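Local coordinates for uncharacterized protein (Deinococcus radiodurans, PDB 2A1V) that is of unknown function but belongs to the YjbR family, in a clan shared with the N-terminal domain of TfoX, and folds as an antiparallel sheet packed with helices, at residues D12-C17 against E32-K37; M46-D51 against E106-S111; R58-V63 against Y83-K88; P76-P81 against G97-E102. All coordinates share one frame; numbering follows the deposited sequence.

How the contacts relate
From the N terminus, contact 1 closes first, laying helix 10-17 over strand 33-38 after a short excursion through edge strand 23-26. Contact 2 follows in series and spans the longest loop, joining strand 43-51 to helix 101-119. Within that span lie both remaining contacts: contact 3 sets strand 58-62 against the loop 83-88, and contact 4 sets the entry to strand 79-81 against the approach to helix 101-119. Contacts 3 and 4 cross, their segments alternating along the chain. All four reach one antiparallel sheet. Contacts 1 and 2 share neighbouring strands and touch directly; Thr50 and Ser111 link contact 2 to contact 3, and helix 101-119 serves contacts 2 and 4.

Contact 1: D12-C17 against E32-K37; sequences DLRSVC and ETLVFK
A helix-on-sheet layer holds this contact, in which Cys17 and Leu13 of helix 10-17 pack on Phe36 of strand 33-38. The short axes run nearly parallel, 14° apart, at a closest approach of 11.0 Å, and the space between them is filled mainly by the Phe36 ring. Its CG lies anti to the carbonyl carbon (chi1 -57°), which sends the ring from the strand toward the helix. Cys17 SG lies over one face of the ring in a sulfur-aromatic contact, 4.0 Å from the Phe36 ring centroid and 19° off the normal, displaced toward the rim. The methylene joins in, with Cys17 CB 3.6 Å from Phe36 CD2. One helical turn earlier, Leu13 CB meets the far end of the Phe36 ring at CZ, 4.4 Å away and obliquely. With an alanine at Phe36 the Cys17 sulfur would probably lose its aromatic partner and a gap would open between helix and strand. At the more exposed margin Arg14 crosses Leu34 at about a right angle, Arg14 NH2 lying 4.0 Å from Leu34 CD2. This is a van der Waals contact of the guanidinium with a methyl group; the charge itself is met through a salt bridge from NE to Glu25. Within the helix, Ser15 OG turns back to bond the carbonyl O of Asp12 (2.6 Å). On the sheet, Phe36 pairs with Tyr47 and Ala48 of strand 43-51, while Val35 pairs with Thr26 of strand 23-26; Val16 and Cys17 also rest on Leu108 of helix 101-119.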
loop_
_atom_site.group_PDB
_atom_site.type_symbol
_atom_site.label_atom_id
_atom_site.label_comp_id
_atom_site.label_asym_id
_atom_site.label_seq_id
_atom_site.Cartn_x
_atom_site.Cartn_y
_atom_site.Cartn_z
ATOM N N ASP A 12 7.191 -10.562 1.161
ATOM C CA ASP A 12 6.192 -10.191 2.181
ATOM C C ASP A 12 5.039 -9.325 1.571
ATOM O O ASP A 12 3.850 -9.521 1.857
ATOM C CB ASP A 12 6.865 -9.412 3.347
ATOM C CG ASP A 12 7.768 -10.301 4.237
ATOM O OD1 ASP A 12 7.539 -11.533 4.312
ATOM O OD2 ASP A 12 8.681 -9.750 4.919
ATOM N N LEU A 13 5.426 -8.377 0.716
ATOM C CA LEU A 13 4.495 -7.457 0.092
ATOM C C LEU A 13 3.636 -8.142 -0.959
ATOM O O LEU A 13 2.434 -7.906 -0.999
ATOM C CB LEU A 13 5.251 -6.303 -0.556
ATOM C CG LEU A 13 6.151 -5.425 0.331
ATOM C CD1 LEU A 13 6.761 -4.316 -0.527
ATOM C CD2 LEU A 13 5.406 -4.832 1.512
ATOM N N ARG A 14 4.255 -8.971 -1.793
ATOM C CA ARG A 14 3.531 -9.815 -2.724
ATOM C C ARG A 14 2.502 -10.656 -2.004
ATOM O O ARG A 14 1.379 -10.755 -2.431
ATOM C CB ARG A 14 4.476 -10.721 -3.508
ATOM C CG ARG A 14 5.322 -10.016 -4.502
ATOM C CD ARG A 14 5.586 -10.782 -5.741
ATOM N NE ARG A 14 6.238 -9.942 -6.718
ATOM C CZ ARG A 14 7.529 -9.816 -6.834
ATOM N NH1 ARG A 14 8.323 -10.502 -6.041
ATOM N NH2 ARG A 14 8.033 -9.030 -7.749
ATOM N N SER A 15 2.904 -11.242 -0.891
ATOM C CA SER A 15 2.040 -12.132 -0.163
ATOM C C SER A 15 0.749 -11.437 0.286
ATOM O O SER A 15 -0.294 -12.099 0.418
ATOM C CB SER A 15 2.771 -12.805 1.038
ATOM O OG SER A 15 2.883 -11.943 2.187
ATOM N N VAL A 16 0.823 -10.139 0.570
ATOM C CA VAL A 16 -0.343 -9.401 1.020
ATOM C C VAL A 16 -1.144 -9.034 -0.215
ATOM O O VAL A 16 -2.341 -9.313 -0.300
ATOM C CB VAL A 16 0.060 -8.159 1.829
ATOM C CG1 VAL A 16 -1.144 -7.210 2.007
ATOM C CG2 VAL A 16 0.623 -8.600 3.178
ATOM N N CYS A 17 -0.464 -8.496 -1.221
ATOM C CA CYS A 17 -1.150 -7.961 -2.421
ATOM C C CYS A 17 -1.761 -9.042 -3.330
ATOM O O CYS A 17 -2.735 -8.788 -3.979
ATOM C CB CYS A 17 -0.208 -7.011 -3.202
ATOM S SG CYS A 17 0.276 -5.624 -2.212
ATOM N N GLU A 32 13.702 0.150 -10.983
ATOM C CA GLU A 32 13.186 -1.033 -10.337
ATOM C C GLU A 32 12.024 -0.731 -9.401
ATOM O O GLU A 32 11.796 -1.461 -8.447
ATOM C CB GLU A 32 14.297 -1.789 -9.580
ATOM C CG GLU A 32 15.748 -1.711 -10.150
ATOM C CD GLU A 32 15.911 -2.067 -11.635
ATOM O OE1 GLU A 32 14.946 -2.417 -12.338
ATOM O OE2 GLU A 32 17.049 -1.920 -12.132
ATOM N N THR A 33 11.291 0.357 -9.649
ATOM C CA THR A 33 10.071 0.627 -8.885
ATOM C C THR A 33 8.879 -0.318 -9.274
ATOM O O THR A 33 8.235 -0.216 -10.324
ATOM C CB THR A 33 9.695 2.126 -8.960
ATOM O OG1 THR A 33 10.834 2.940 -8.581
ATOM C CG2 THR A 33 8.507 2.429 -7.973
ATOM N N LEU A 34 8.644 -1.273 -8.399
ATOM C CA LEU A 34 7.469 -2.117 -8.421
ATOM C C LEU A 34 6.221 -1.335 -7.951
ATOM O O LEU A 34 6.196 -0.731 -6.874
ATOM C CB LEU A 34 7.701 -3.318 -7.520
ATOM C CG LEU A 34 6.622 -4.400 -7.467
ATOM C CD1 LEU A 34 6.316 -5.086 -8.858
ATOM C CD2 LEU A 34 7.054 -5.430 -6.437
ATOM N N VAL A 35 5.194 -1.371 -8.794
ATOM C CA VAL A 35 3.942 -0.657 -8.562
ATOM C C VAL A 35 2.773 -1.650 -8.527
ATOM O O VAL A 35 2.602 -2.479 -9.404
ATOM C CB VAL A 35 3.722 0.419 -9.631
ATOM C CG1 VAL A 35 2.498 1.270 -9.305
ATOM C CG2 VAL A 35 4.949 1.328 -9.767
ATOM N N PHE A 36 2.019 -1.587 -7.448
ATOM C CA PHE A 36 0.787 -2.352 -7.289
ATOM C C PHE A 36 -0.376 -1.443 -7.612
ATOM O O PHE A 36 -0.514 -0.343 -7.048
ATOM C CB PHE A 36 0.638 -2.924 -5.878
ATOM C CG PHE A 36 1.777 -3.787 -5.458
ATOM C CD1 PHE A 36 2.897 -3.237 -4.844
ATOM C CD2 PHE A 36 1.716 -5.167 -5.651
ATOM C CE1 PHE A 36 3.972 -4.035 -4.445
ATOM C CE2 PHE A 36 2.758 -5.990 -5.228
ATOM C CZ PHE A 36 3.892 -5.430 -4.633
ATOM N N LYS A 37 -1.204 -1.906 -8.543
ATOM C CA LYS A 37 -2.354 -1.154 -9.018
ATOM C C LYS A 37 -3.587 -2.042 -8.865
ATOM O O LYS A 37 -3.484 -3.278 -8.868
ATOM C CB LYS A 37 -2.139 -0.716 -10.472
ATOM C CG LYS A 37 -1.034 0.345 -10.672
ATOM C CD LYS A 37 -0.805 0.714 -12.155
ATOM C CE LYS A 37 -0.002 2.012 -12.348
ATOM N NZ LYS A 37 0.332 2.390 -13.787
#

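Contact 2: M46-D51 against E106-S111; sequences MYALTD and ELLRGS
A chi1 of 178° stretches the Ser111 hydroxyl out from helix 101-119 to the backbone of Tyr47, while a similar trans first torsion in Leu108 brings CD1 against strand 43-51. Tyr47 answers with CG in the crowded position between its backbone N and carbonyl carbon (chi1 71°), which stands the ring alongside the helix. The polar link is the bond from Ser111 OG to the carbonyl O of Tyr47; its modelled length of 2.4 Å is very short and so of doubtful precision. The same OG also accepts from the backbone N of Lys62, so a single hydroxyl would join the helix to two neighbouring strands and probably satisfies a buried carbonyl. Beside it Tyr47 CB lies 3.9 Å from Ser111 OG. Leu108 supplies the apolar part through one methyl: Leu108 CD1 sits 3.7 Å from Ala48 CB and also meets the Tyr47 ring at its edge, near the ring plane, 4.2 Å from CE1. That one methyl can touch two consecutive strand residues follows from the classic beta bulge here: Tyr47 and Ala48 lie together opposite Phe36, and both send CB toward the helix instead of alternating. The tyrosine hydroxyl shares a hydrogen bond with Ser23 OG, and the ring meets Tyr112 edge-to-face. Strand and helix run at 137° to each other, 7.9 Å apart at closest approach. Strands 33-38 and 58-62 flank strand 43-51 in the sheet, and helix 10-17 packs beside the contact, Cys17 on Tyr47.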
loop_
_atom_site.group_PDB
_atom_site.type_symbol
_atom_site.label_atom_id
_atom_site.label_comp_id
_atom_site.label_asym_id
_atom_site.label_seq_id
_atom_site.Cartn_x
_atom_site.Cartn_y
_atom_site.Cartn_z
ATOM N N MET A 46 -2.802 3.044 -8.828
ATOM C CA MET A 46 -1.737 2.677 -7.899
ATOM C C MET A 46 -2.117 2.830 -6.422
ATOM O O MET A 46 -2.735 3.814 -6.026
ATOM C CB MET A 46 -0.423 3.425 -8.208
ATOM C CG MET A 46 -0.512 4.898 -8.129
ATOM S SD MET A 46 0.859 5.842 -8.931
ATOM C CE MET A 46 2.231 5.172 -8.092
ATOM N N TYR A 47 -1.734 1.834 -5.616
ATOM C CA TYR A 47 -1.975 1.891 -4.194
ATOM C C TYR A 47 -0.746 1.574 -3.341
ATOM O O TYR A 47 -0.814 1.738 -2.128
ATOM C CB TYR A 47 -3.166 0.976 -3.810
ATOM C CG TYR A 47 -2.906 -0.506 -3.906
ATOM C CD1 TYR A 47 -2.322 -1.204 -2.848
ATOM C CD2 TYR A 47 -3.228 -1.226 -5.078
ATOM C CE1 TYR A 47 -2.070 -2.569 -2.951
ATOM C CE2 TYR A 47 -2.969 -2.578 -5.180
ATOM C CZ TYR A 47 -2.410 -3.252 -4.109
ATOM O OH TYR A 47 -2.160 -4.607 -4.200
ATOM N N ALA A 48 0.321 1.041 -3.934
ATOM C CA ALA A 48 1.574 0.826 -3.205
ATOM C C ALA A 48 2.738 0.801 -4.193
ATOM O O ALA A 48 2.558 0.396 -5.337
ATOM C CB ALA A 48 1.536 -0.413 -2.447
ATOM N N LEU A 49 3.909 1.270 -3.769
ATOM C CA LEU A 49 5.095 1.230 -4.621
ATOM C C LEU A 49 6.340 0.970 -3.768
ATOM O O LEU A 49 6.437 1.449 -2.609
ATOM C CB LEU A 49 5.335 2.563 -5.347
ATOM C CG LEU A 49 4.328 3.420 -6.070
ATOM C CD1 LEU A 49 3.252 4.003 -5.116
ATOM C CD2 LEU A 49 5.176 4.529 -6.755
ATOM N N THR A 50 7.315 0.285 -4.340
ATOM C CA THR A 50 8.623 0.167 -3.668
ATOM C C THR A 50 9.729 -0.040 -4.690
ATOM O O THR A 50 9.487 -0.650 -5.725
ATOM C CB THR A 50 8.652 -1.009 -2.613
ATOM O OG1 THR A 50 9.812 -0.903 -1.733
ATOM C CG2 THR A 50 8.606 -2.346 -3.320
ATOM N N ASP A 51 10.931 0.450 -4.387
ATOM C CA ASP A 51 12.090 0.304 -5.254
ATOM C C ASP A 51 12.843 -0.920 -4.748
ATOM O O ASP A 51 13.445 -0.923 -3.646
ATOM C CB ASP A 51 12.934 1.578 -5.248
ATOM C CG ASP A 51 14.196 1.465 -6.079
ATOM O OD1 ASP A 51 14.515 0.378 -6.661
ATOM O OD2 ASP A 51 14.897 2.497 -6.122
ATOM N N GLU A 106 -1.772 -3.701 7.803
ATOM C CA GLU A 106 -2.995 -2.919 7.820
ATOM C C GLU A 106 -2.911 -1.619 7.010
ATOM O O GLU A 106 -3.934 -1.181 6.422
ATOM C CB GLU A 106 -3.294 -2.578 9.256
ATOM C CG GLU A 106 -4.614 -1.864 9.504
ATOM C CD GLU A 106 -4.487 -0.417 10.015
ATOM O OE1 GLU A 106 -3.838 -0.196 11.085
ATOM O OE2 GLU A 106 -5.099 0.478 9.352
ATOM N N LEU A 107 -1.741 -0.963 7.006
ATOM C CA LEU A 107 -1.612 0.272 6.221
ATOM C C LEU A 107 -1.636 -0.081 4.761
ATOM O O LEU A 107 -2.256 0.641 3.975
ATOM C CB LEU A 107 -0.364 1.067 6.539
ATOM C CG LEU A 107 -0.370 1.669 7.938
ATOM C CD1 LEU A 107 1.064 2.266 8.203
ATOM C CD2 LEU A 107 -1.461 2.654 8.075
ATOM N N LEU A 108 -1.054 -1.228 4.419
ATOM C CA LEU A 108 -1.000 -1.672 3.030
ATOM C C LEU A 108 -2.384 -2.045 2.517
ATOM O O LEU A 108 -2.813 -1.600 1.474
ATOM C CB LEU A 108 -0.000 -2.796 2.913
ATOM C CG LEU A 108 0.147 -3.474 1.552
ATOM C CD1 LEU A 108 0.418 -2.500 0.396
ATOM C CD2 LEU A 108 1.211 -4.506 1.661
ATOM N N ARG A 109 -3.127 -2.781 3.327
ATOM C CA ARG A 109 -4.540 -3.080 3.038
ATOM C C ARG A 109 -5.382 -1.832 3.045
ATOM O O ARG A 109 -6.251 -1.690 2.198
ATOM C CB ARG A 109 -5.112 -4.078 4.043
ATOM C CG ARG A 109 -4.493 -5.424 3.865
ATOM C CD ARG A 109 -4.892 -6.424 4.967
ATOM N NE ARG A 109 -5.033 -7.716 4.303
ATOM C CZ ARG A 109 -6.080 -8.523 4.425
ATOM N NH1 ARG A 109 -7.065 -8.220 5.294
ATOM N NH2 ARG A 109 -6.113 -9.641 3.688
ATOM N N GLY A 110 -5.084 -0.906 3.955
ATOM C CA GLY A 110 -5.814 0.348 3.997
ATOM C C GLY A 110 -5.650 1.212 2.743
ATOM O O GLY A 110 -6.611 1.899 2.298
ATOM N N SER A 111 -4.429 1.221 2.195
ATOM C CA SER A 111 -4.102 2.030 1.016
ATOM C C SER A 111 -4.919 1.509 -0.199
ATOM O O SER A 111 -5.578 2.267 -0.879
ATOM C CB SER A 111 -2.586 1.977 0.733
ATOM O OG SER A 111 -2.251 2.715 -0.433
#

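Contact 3: R58-V63 against Y83-K88; sequences RLSLKV and YHLNKK
Ser60 and Leu85 make the central touch between strand 58-62 and the loop that leads into strand 90-94. Before it in the strand, Leu59 pairs through its backbone with Val93. Ser60 then turns its CB toward the loop, where Leu85 CD1 lies 3.5 Å from Ser60 CB, tighter than ordinary van der Waals packing. Leu85 CD1 also stands 3.5 Å from Ser60 OG, so it straddles the CB-OG bond. Leu85 delivers this methyl with CG anti to the carbonyl carbon (chi1 -62°) and CB directed toward the strand. The hydroxyl of Ser60 has its polar partner outside the pair, in Thr92 of strand 90-94; Tyr83 N donates to that same threonine oxygen, and Tyr83 N lies 4.5 Å from Ser60 OG. Leu61 faces the other side of the sheet, on Leu107 and Ser111 of helix 101-119. Lys62 touches Leu114 and Val115 of that helix. The loop shapes itself locally. Tyr83 and His84 overlap near their rims, with His84 CD2 3.7 Å above the tyrosine ring plane. Asn86 OD1 forms an Asx turn by accepting from Lys88 N (3.2 Å, N-H...O angle 146°), and Asn86 OD1 takes a second bond from Lys88 NZ at 3.0 Å, so two donors of one lysine fix the amide. No hydrogen bond crosses between the two segments: a lone leucine methyl covers a serine whose hydroxyl is already paired, and the polar tie between strand and loop is made indirectly, through Thr92.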
loop_
_atom_site.group_PDB
_atom_site.type_symbol
_atom_site.label_atom_id
_atom_site.label_comp_id
_atom_site.label_asym_id
_atom_site.label_seq_id
_atom_site.Cartn_x
_atom_site.Cartn_y
_atom_site.Cartn_z
ATOM N N ARG A 58 11.814 0.692 0.899
ATOM C CA ARG A 58 10.926 1.781 1.259
ATOM C C ARG A 58 9.591 1.613 0.561
ATOM O O ARG A 58 9.512 1.487 -0.663
ATOM C CB ARG A 58 11.547 3.152 0.934
ATOM C CG ARG A 58 13.003 3.178 1.320
ATOM C CD ARG A 58 13.421 4.461 1.964
ATOM N NE ARG A 58 14.611 4.189 2.781
ATOM C CZ ARG A 58 15.108 5.043 3.659
ATOM N NH1 ARG A 58 14.543 6.245 3.827
ATOM N NH2 ARG A 58 16.208 4.704 4.338
ATOM N N LEU A 59 8.551 1.607 1.392
ATOM C CA LEU A 59 7.238 1.328 0.965
ATOM C C LEU A 59 6.394 2.613 0.986
ATOM O O LEU A 59 6.157 3.214 2.047
ATOM C CB LEU A 59 6.637 0.244 1.869
ATOM C CG LEU A 59 5.205 -0.135 1.487
ATOM C CD1 LEU A 59 5.169 -0.678 0.085
ATOM C CD2 LEU A 59 4.567 -1.111 2.502
ATOM N N SER A 60 5.942 2.998 -0.198
ATOM C CA SER A 60 5.041 4.128 -0.359
ATOM C C SER A 60 3.593 3.639 -0.475
ATOM O O SER A 60 3.303 2.743 -1.235
ATOM C CB SER A 60 5.431 4.977 -1.580
ATOM O OG SER A 60 6.666 5.681 -1.370
ATOM N N LEU A 61 2.716 4.310 0.249
ATOM C CA LEU A 61 1.327 3.931 0.323
ATOM C C LEU A 61 0.444 5.145 0.637
ATOM O O LEU A 61 0.932 6.184 1.058
ATOM C CB LEU A 61 1.132 2.793 1.357
ATOM C CG LEU A 61 1.598 2.960 2.811
ATOM C CD1 LEU A 61 0.636 3.774 3.630
ATOM C CD2 LEU A 61 1.800 1.595 3.476
ATOM N N LYS A 62 -0.861 4.990 0.395
ATOM C CA LYS A 62 -1.837 6.069 0.567
ATOM C C LYS A 62 -2.482 5.959 1.908
ATOM O O LYS A 62 -2.787 4.839 2.379
ATOM C CB LYS A 62 -2.954 6.042 -0.498
ATOM C CG LYS A 62 -2.463 6.044 -1.927
ATOM C CD LYS A 62 -3.429 6.727 -2.927
ATOM C CE LYS A 62 -3.588 8.220 -2.762
ATOM N NZ LYS A 62 -4.345 8.789 -3.925
ATOM N N VAL A 63 -2.721 7.122 2.501
ATOM C CA VAL A 63 -3.258 7.235 3.870
ATOM C C VAL A 63 -4.172 8.430 3.946
ATOM O O VAL A 63 -3.976 9.384 3.230
ATOM C CB VAL A 63 -2.155 7.469 4.959
ATOM C CG1 VAL A 63 -1.288 6.260 5.171
ATOM C CG2 VAL A 63 -1.304 8.689 4.625
ATOM N N TYR A 83 7.672 10.022 -1.203
ATOM C CA TYR A 83 8.808 10.303 -2.098
ATOM C C TYR A 83 8.419 10.359 -3.580
ATOM O O TYR A 83 7.996 9.369 -4.154
ATOM C CB TYR A 83 9.870 9.212 -1.882
ATOM C CG TYR A 83 11.078 9.407 -2.727
ATOM C CD1 TYR A 83 11.960 10.452 -2.473
ATOM C CD2 TYR A 83 11.342 8.552 -3.825
ATOM C CE1 TYR A 83 13.081 10.648 -3.274
ATOM C CE2 TYR A 83 12.457 8.744 -4.630
ATOM C CZ TYR A 83 13.319 9.808 -4.335
ATOM O OH TYR A 83 14.417 10.035 -5.133
ATOM N N HIS A 84 8.587 11.528 -4.189
ATOM C CA HIS A 84 8.103 11.807 -5.546
ATOM C C HIS A 84 6.615 11.546 -5.688
ATOM O O HIS A 84 6.157 11.153 -6.765
ATOM C CB HIS A 84 8.844 10.971 -6.589
ATOM C CG HIS A 84 10.267 11.387 -6.805
ATOM N ND1 HIS A 84 11.037 10.877 -7.831
ATOM C CD2 HIS A 84 11.064 12.243 -6.120
ATOM C CE1 HIS A 84 12.239 11.426 -7.790
ATOM N NE2 HIS A 84 12.284 12.253 -6.756
ATOM N N LEU A 85 5.850 11.738 -4.610
ATOM C CA LEU A 85 4.418 11.491 -4.683
ATOM C C LEU A 85 3.684 12.644 -4.073
ATOM O O LEU A 85 4.290 13.474 -3.445
ATOM C CB LEU A 85 4.034 10.179 -3.954
ATOM C CG LEU A 85 4.643 8.905 -4.505
ATOM C CD1 LEU A 85 4.746 7.816 -3.424
ATOM C CD2 LEU A 85 3.924 8.449 -5.785
ATOM N N ASN A 86 2.367 12.646 -4.220
ATOM C CA ASN A 86 1.482 13.653 -3.616
ATOM C C ASN A 86 1.508 13.518 -2.109
ATOM O O ASN A 86 0.904 12.596 -1.554
ATOM C CB ASN A 86 0.054 13.428 -4.132
ATOM C CG ASN A 86 -0.864 14.589 -3.857
ATOM O OD1 ASN A 86 -0.658 15.316 -2.898
ATOM N ND2 ASN A 86 -1.911 14.757 -4.702
ATOM N N LYS A 87 2.180 14.460 -1.444
ATOM C CA LYS A 87 2.463 14.306 -0.027
ATOM C C LYS A 87 1.235 14.678 0.833
ATOM O O LYS A 87 1.241 14.499 2.029
ATOM C CB LYS A 87 3.736 15.075 0.365
ATOM C CG LYS A 87 5.016 14.462 -0.250
ATOM C CD LYS A 87 6.201 15.423 -0.291
ATOM C CE LYS A 87 7.070 15.230 -1.537
ATOM N NZ LYS A 87 8.093 14.142 -1.446
ATOM N N LYS A 88 0.167 15.158 0.201
ATOM C CA LYS A 88 -1.113 15.269 0.871
ATOM C C LYS A 88 -1.693 13.853 1.161
ATOM O O LYS A 88 -2.468 13.687 2.092
ATOM C CB LYS A 88 -2.118 16.057 -0.003
ATOM C CG LYS A 88 -1.895 17.570 -0.074
ATOM C CD LYS A 88 -3.004 18.375 -0.845
ATOM C CE LYS A 88 -3.237 17.868 -2.312
ATOM N NZ LYS A 88 -2.010 17.953 -3.144
#

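Contact 4: P76-P81 against G97-E102; sequences PQSIAP and GTVPAE
Ser78 OG and Thr98 OG1 meet where the loop before strand 79-81 faces the loop before helix 101-119, and Val99 CG2 packs on Ser78 CB and Ile79. Ser78 points CB toward the opposite segment, with OG anti to the carbonyl carbon (chi1 -69°), and Ser78 OG lies 2.5 Å from Thr98 OG1; the separation is very short for a hydrogen bond, and its exact value deserves caution. Thr98 offers that oxygen through a chi1 of 51°, while Thr98 CG2 is turned past the serine, 4.1 Å from Ser78 OG. The threonine oxygen has a further hydrogen-bonding partner in Asp96 OD1, just before the segment, so the serine, the threonine and the carboxylate may form one polar chain. The apolar half of the contact is Val99 CG2, which stands anti to the valine carbonyl carbon. Val99 CG2 rests 3.8 Å from Ser78 CB. On the next residue, Val99 CG2 lies 4.3 Å from Ile79 CG1, bridging the pair. Ile79 does not aim its CB at the valine; its CG1 branch swings round to meet it, while its side chain also packs on Leu71 and Arg72 of helix 65-74 and on Val91 and Val93 of strand 90-94. Val99 has His75 as another neighbour. In the sheet, Ser78 and Ala80 pair with Thr94 and Thr92. The arrangement is that of a sheet edge meeting a strand-to-helix connection: strand 79-81 is the outermost strand on this side, and the chain leaving strand 90-94 turns through Gly97, whose phi is positive, to reach Pro100 at the N-cap position of helix 101-119.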
loop_
_atom_site.group_PDB
_atom_site.type_symbol
_atom_site.label_atom_id
_atom_site.label_comp_id
_atom_site.label_asym_id
_atom_site.label_seq_id
_atom_site.Cartn_x
_atom_site.Cartn_y
_atom_site.Cartn_z
ATOM N N PRO A 76 8.817 9.205 13.393
ATOM C CA PRO A 76 9.442 10.271 12.561
ATOM C C PRO A 76 10.719 9.827 11.858
ATOM O O PRO A 76 11.074 10.350 10.786
ATOM C CB PRO A 76 9.759 11.370 13.569
ATOM C CG PRO A 76 9.772 10.662 14.924
ATOM C CD PRO A 76 8.871 9.497 14.841
ATOM N N GLN A 77 11.413 8.861 12.441
ATOM C CA GLN A 77 12.609 8.350 11.812
ATOM C C GLN A 77 12.307 7.332 10.691
ATOM O O GLN A 77 13.196 7.042 9.940
ATOM C CB GLN A 77 13.559 7.724 12.852
ATOM C CG GLN A 77 14.450 8.755 13.508
ATOM C CD GLN A 77 13.675 9.676 14.421
ATOM O OE1 GLN A 77 13.128 9.236 15.422
ATOM N NE2 GLN A 77 13.575 10.940 14.044
ATOM N N SER A 78 11.074 6.814 10.604
ATOM C CA SER A 78 10.697 5.674 9.731
ATOM C C SER A 78 9.566 5.942 8.719
ATOM O O SER A 78 9.370 5.162 7.736
ATOM C CB SER A 78 10.304 4.478 10.576
ATOM O OG SER A 78 11.422 3.949 11.254
ATOM N N ILE A 79 8.836 7.032 8.927
ATOM C CA ILE A 79 7.741 7.403 8.032
ATOM C C ILE A 79 7.891 8.835 7.610
ATOM O O ILE A 79 7.886 9.692 8.452
ATOM C CB ILE A 79 6.394 7.204 8.684
ATOM C CG1 ILE A 79 6.276 5.740 9.174
ATOM C CG2 ILE A 79 5.231 7.587 7.655
ATOM C CD1 ILE A 79 4.923 5.381 9.642
ATOM N N ALA A 80 8.045 9.047 6.300
ATOM C CA ALA A 80 8.290 10.316 5.664
ATOM C C ALA A 80 7.158 10.696 4.694
ATOM O O ALA A 80 6.416 9.835 4.218
ATOM C CB ALA A 80 9.628 10.233 4.869
ATOM N N PRO A 81 7.083 11.977 4.321
ATOM C CA PRO A 81 6.145 12.370 3.273
ATOM C C PRO A 81 6.444 11.552 1.986
ATOM O O PRO A 81 7.589 11.198 1.759
ATOM C CB PRO A 81 6.464 13.874 3.087
ATOM C CG PRO A 81 6.968 14.302 4.452
ATOM C CD PRO A 81 7.881 13.134 4.796
ATOM N N GLY A 97 11.938 -2.913 10.159
ATOM C CA GLY A 97 11.547 -3.520 11.409
ATOM C C GLY A 97 11.220 -2.546 12.526
ATOM O O GLY A 97 10.817 -2.971 13.609
ATOM N N THR A 98 11.313 -1.239 12.237
ATOM C CA THR A 98 11.095 -0.203 13.210
ATOM C C THR A 98 9.636 0.159 13.345
ATOM O O THR A 98 9.251 0.772 14.322
ATOM C CB THR A 98 11.926 1.077 12.869
ATOM O OG1 THR A 98 11.718 1.500 11.498
ATOM C CG2 THR A 98 13.369 0.803 13.065
ATOM N N VAL A 99 8.816 -0.191 12.355
ATOM C CA VAL A 99 7.365 -0.025 12.473
ATOM C C VAL A 99 6.763 -1.441 12.560
ATOM O O VAL A 99 7.124 -2.313 11.768
ATOM C CB VAL A 99 6.809 0.772 11.242
ATOM C CG1 VAL A 99 5.304 0.792 11.206
ATOM C CG2 VAL A 99 7.363 2.186 11.237
ATOM N N PRO A 100 5.881 -1.686 13.547
ATOM C CA PRO A 100 5.313 -2.994 13.718
ATOM C C PRO A 100 4.689 -3.560 12.440
ATOM O O PRO A 100 3.951 -2.868 11.772
ATOM C CB PRO A 100 4.235 -2.749 14.794
ATOM C CG PRO A 100 4.728 -1.634 15.576
ATOM C CD PRO A 100 5.402 -0.761 14.591
ATOM N N ALA A 101 5.012 -4.814 12.154
ATOM C CA ALA A 101 4.573 -5.541 10.971
ATOM C C ALA A 101 3.059 -5.532 10.798
ATOM O O ALA A 101 2.547 -5.431 9.668
ATOM C CB ALA A 101 5.060 -6.968 11.035
ATOM N N GLU A 102 2.366 -5.658 11.929
ATOM C CA GLU A 102 0.911 -5.731 11.890
ATOM C C GLU A 102 0.350 -4.372 11.447
ATOM O O GLU A 102 -0.512 -4.345 10.580
ATOM C CB GLU A 102 0.359 -6.216 13.236
ATOM C CG GLU A 102 -1.142 -6.140 13.429
ATOM C CD GLU A 102 -1.495 -6.626 14.801
ATOM O OE1 GLU A 102 -1.490 -7.856 14.990
ATOM O OE2 GLU A 102 -1.701 -5.791 15.697
#